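Local coordinates for protein ParA (Salmonella enterica subsp. enterica serovar Newport str. SL317, PDB 3EZF) that probably acts as the ATPase of plasmid partition and, in its ADP-bound form, as a DNA-binding regulator of transcription, at residues K65-D70 with Y96-I101. Residues are numbered along the deposited sequence; the frame is centred on the assembly and turned at random.
Sequences KEMEED and YAHRKI. Unlike the reference sequence in segment 65-70: Glu69 (reference Asp), Asp70 (reference Gly). With SO4 (sulfate ion), chain H.
The imidazole of His98 reaches across to Glu66 and Met67, joining the C-terminal parts of helices 57-69 and 89-98 within the winged helix-turn-helix domain of ParA. The contact is small, burying 166 Å² in all, and no hydrogen bond crosses it.

Van der Waals contacts carry it. His98 holds CG anti to its backbone N (chi1 178°), which sends the ring out from its helix towards 65-70. Met67 CG lies 3.4 Å from His98 ND1, and Met67 SD stands 4.5 Å from the centroid of the His98 ring, an oblique sulfur-aromatic approach, as the two side chains run past each other in opposite directions. Met67 is buried and also rests on Phe74, Asp94 and Ile95.

Glu66 also touches the ring, Glu66 CB lying 3.5 Å from His98 CE1. Glu66, extended beyond CG, crosses His98 at about a right angle, its carboxylate turned 68° from the ring plane. Glu66 OE2 comes to 3.3 Å from His98 NE2, but the angle is too poor for a hydrogen bond; the other oxygen, Glu66 OE1, is hydrogen-bonded to Gln62 NE2 of the same helix.

Past His98, helix 89-98 closes in a Schellman motif. Lys100, with positive phi, is its C-prime residue, and Ile101 N donates to Tyr96 O over 2.9 Å.

Arg99 bends at chi2 (44°) towards helix 57-69, touching Ile59 and Gln62. It shares with Arg58 a sulfate probably taken from the crystallisation liquor: Arg99 NH1 (3.0 Å) and Arg99 NH2 (3.1 Å) both donate to the single sulfate oxygen O3, at the guanidinium edge.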
loop_
_atom_site.group_PDB
_atom_site.type_symbol
_atom_site.label_atom_id
_atom_site.label_comp_id
_atom_site.label_asym_id
_atom_site.label_seq_id
_atom_site.Cartn_x
_atom_site.Cartn_y
_atom_site.Cartn_z
ATOM N N LYS A 65 -20.907 46.410 -1.718
ATOM C CA LYS A 65 -21.621 47.570 -2.259
ATOM C C LYS A 65 -20.906 48.042 -3.526
ATOM O O LYS A 65 -21.480 48.075 -4.613
ATOM C CB LYS A 65 -21.643 48.706 -1.222
ATOM C CG LYS A 65 -22.152 50.046 -1.758
ATOM C CD LYS A 65 -21.700 51.241 -0.904
ATOM C CE LYS A 65 -22.628 51.554 0.268
ATOM N NZ LYS A 65 -22.314 50.808 1.517
ATOM N N GLU A 66 -19.640 48.397 -3.376
ATOM C CA GLU A 66 -18.861 48.865 -4.504
ATOM C C GLU A 66 -18.894 47.895 -5.679
ATOM O O GLU A 66 -19.161 48.304 -6.804
ATOM C CB GLU A 66 -17.406 49.110 -4.082
ATOM C CG GLU A 66 -17.223 50.215 -3.053
ATOM C CD GLU A 66 -15.762 50.592 -2.833
ATOM O OE1 GLU A 66 -15.518 51.627 -2.162
ATOM O OE2 GLU A 66 -14.861 49.858 -3.325
ATOM N N MET A 67 -18.633 46.615 -5.416
ATOM C CA MET A 67 -18.602 45.583 -6.458
ATOM C C MET A 67 -19.908 45.373 -7.206
ATOM O O MET A 67 -19.896 45.086 -8.402
ATOM C CB MET A 67 -18.145 44.245 -5.868
ATOM C CG MET A 67 -16.636 44.096 -5.745
ATOM S SD MET A 67 -16.176 42.731 -4.656
ATOM C CE MET A 67 -16.056 41.352 -5.790
ATOM N N GLU A 68 -21.034 45.490 -6.508
ATOM C CA GLU A 68 -22.329 45.313 -7.157
ATOM C C GLU A 68 -22.677 46.583 -7.913
ATOM O O GLU A 68 -23.450 46.555 -8.868
ATOM C CB GLU A 68 -23.423 45.030 -6.132
ATOM C CG GLU A 68 -23.248 43.764 -5.347
ATOM C CD GLU A 68 -24.412 43.543 -4.417
ATOM O OE1 GLU A 68 -24.974 44.558 -3.956
ATOM O OE2 GLU A 68 -24.755 42.369 -4.142
ATOM N N GLU A 69 -22.100 47.696 -7.465
ATOM C CA GLU A 69 -22.339 48.980 -8.087
ATOM C C GLU A 69 -22.003 48.877 -9.589
ATOM O O GLU A 69 -22.549 49.615 -10.416
ATOM C CB GLU A 69 -21.563 50.095 -7.333
ATOM C CG GLU A 69 -22.516 51.286 -6.939
ATOM C CD GLU A 69 -22.345 51.826 -5.467
ATOM O OE1 GLU A 69 -21.287 52.409 -5.096
ATOM O OE2 GLU A 69 -23.293 51.666 -4.657
ATOM N N ASP A 70 -21.168 47.909 -9.957
ATOM C CA ASP A 70 -20.828 47.736 -11.365
ATOM C C ASP A 70 -20.769 46.269 -11.802
ATOM O O ASP A 70 -19.772 45.807 -12.361
ATOM C CB ASP A 70 -19.507 48.435 -11.667
ATOM C CG ASP A 70 -18.326 47.714 -11.083
ATOM O OD1 ASP A 70 -18.450 47.225 -9.941
ATOM O OD2 ASP A 70 -17.274 47.645 -11.761
ATOM N N TYR A 96 -11.157 40.057 -1.958
ATOM C CA TYR A 96 -9.759 40.288 -1.586
ATOM C C TYR A 96 -9.054 40.898 -2.787
ATOM O O TYR A 96 -8.090 41.668 -2.644
ATOM C CB TYR A 96 -9.050 38.978 -1.226
ATOM C CG TYR A 96 -9.171 38.533 0.208
ATOM C CD1 TYR A 96 -9.853 37.368 0.538
ATOM C CD2 TYR A 96 -8.554 39.248 1.232
ATOM C CE1 TYR A 96 -9.920 36.932 1.855
ATOM C CE2 TYR A 96 -8.613 38.821 2.563
ATOM C CZ TYR A 96 -9.295 37.661 2.868
ATOM O OH TYR A 96 -9.378 37.226 4.177
ATOM N N ALA A 97 -9.531 40.544 -3.977
ATOM C CA ALA A 97 -8.926 41.053 -5.201
ATOM C C ALA A 97 -9.363 42.496 -5.408
ATOM O O ALA A 97 -8.571 43.354 -5.815
ATOM C CB ALA A 97 -9.332 40.194 -6.388
ATOM N N HIS A 98 -10.628 42.768 -5.121
ATOM C CA HIS A 98 -11.138 44.114 -5.264
ATOM C C HIS A 98 -10.397 45.006 -4.266
ATOM O O HIS A 98 -10.052 46.140 -4.569
ATOM C CB HIS A 98 -12.626 44.121 -4.981
ATOM C CG HIS A 98 -13.240 45.474 -5.060
ATOM N ND1 HIS A 98 -14.243 45.882 -4.203
ATOM C CD2 HIS A 98 -12.985 46.528 -5.867
ATOM C CE1 HIS A 98 -14.568 47.131 -4.478
ATOM N NE2 HIS A 98 -13.821 47.547 -5.481
ATOM N N ARG A 99 -10.137 44.471 -3.079
ATOM C CA ARG A 99 -9.424 45.194 -2.029
ATOM C C ARG A 99 -7.939 45.290 -2.367
ATOM O O ARG A 99 -7.110 45.662 -1.527
ATOM C CB ARG A 99 -9.603 44.462 -0.696
ATOM C CG ARG A 99 -10.255 45.294 0.384
ATOM C CD ARG A 99 -11.442 46.055 -0.190
ATOM N NE ARG A 99 -12.042 46.992 0.756
ATOM C CZ ARG A 99 -11.356 47.826 1.529
ATOM N NH1 ARG A 99 -10.029 47.851 1.488
ATOM N NH2 ARG A 99 -12.005 48.647 2.347
ATOM N N LYS A 100 -7.618 44.938 -3.606
ATOM C CA LYS A 100 -6.247 44.951 -4.104
ATOM C C LYS A 100 -5.210 44.309 -3.185
ATOM O O LYS A 100 -4.116 44.847 -3.015
ATOM C CB LYS A 100 -5.820 46.378 -4.460
ATOM C CG LYS A 100 -6.297 46.809 -5.841
ATOM C CD LYS A 100 -5.650 48.098 -6.308
ATOM C CE LYS A 100 -6.235 49.329 -5.626
ATOM N NZ LYS A 100 -5.586 50.580 -6.152
ATOM N N ILE A 101 -5.554 43.160 -2.602
ATOM C CA ILE A 101 -4.633 42.438 -1.723
ATOM C C ILE A 101 -3.922 41.393 -2.574
ATOM O O ILE A 101 -4.541 40.448 -3.072
ATOM C CB ILE A 101 -5.380 41.737 -0.580
ATOM C CG1 ILE A 101 -6.075 42.778 0.292
ATOM C CG2 ILE A 101 -4.411 40.919 0.249
ATOM C CD1 ILE A 101 -7.074 42.188 1.251
HETATM S S SO4 H . -9.475 51.476 3.774
HETATM O O1 SO4 H . -10.615 52.116 3.085
HETATM O O2 SO4 H . -8.209 52.036 3.258
HETATM O O3 SO4 H . -9.513 50.022 3.523
HETATM O O4 SO4 H . -9.558 51.724 5.225
#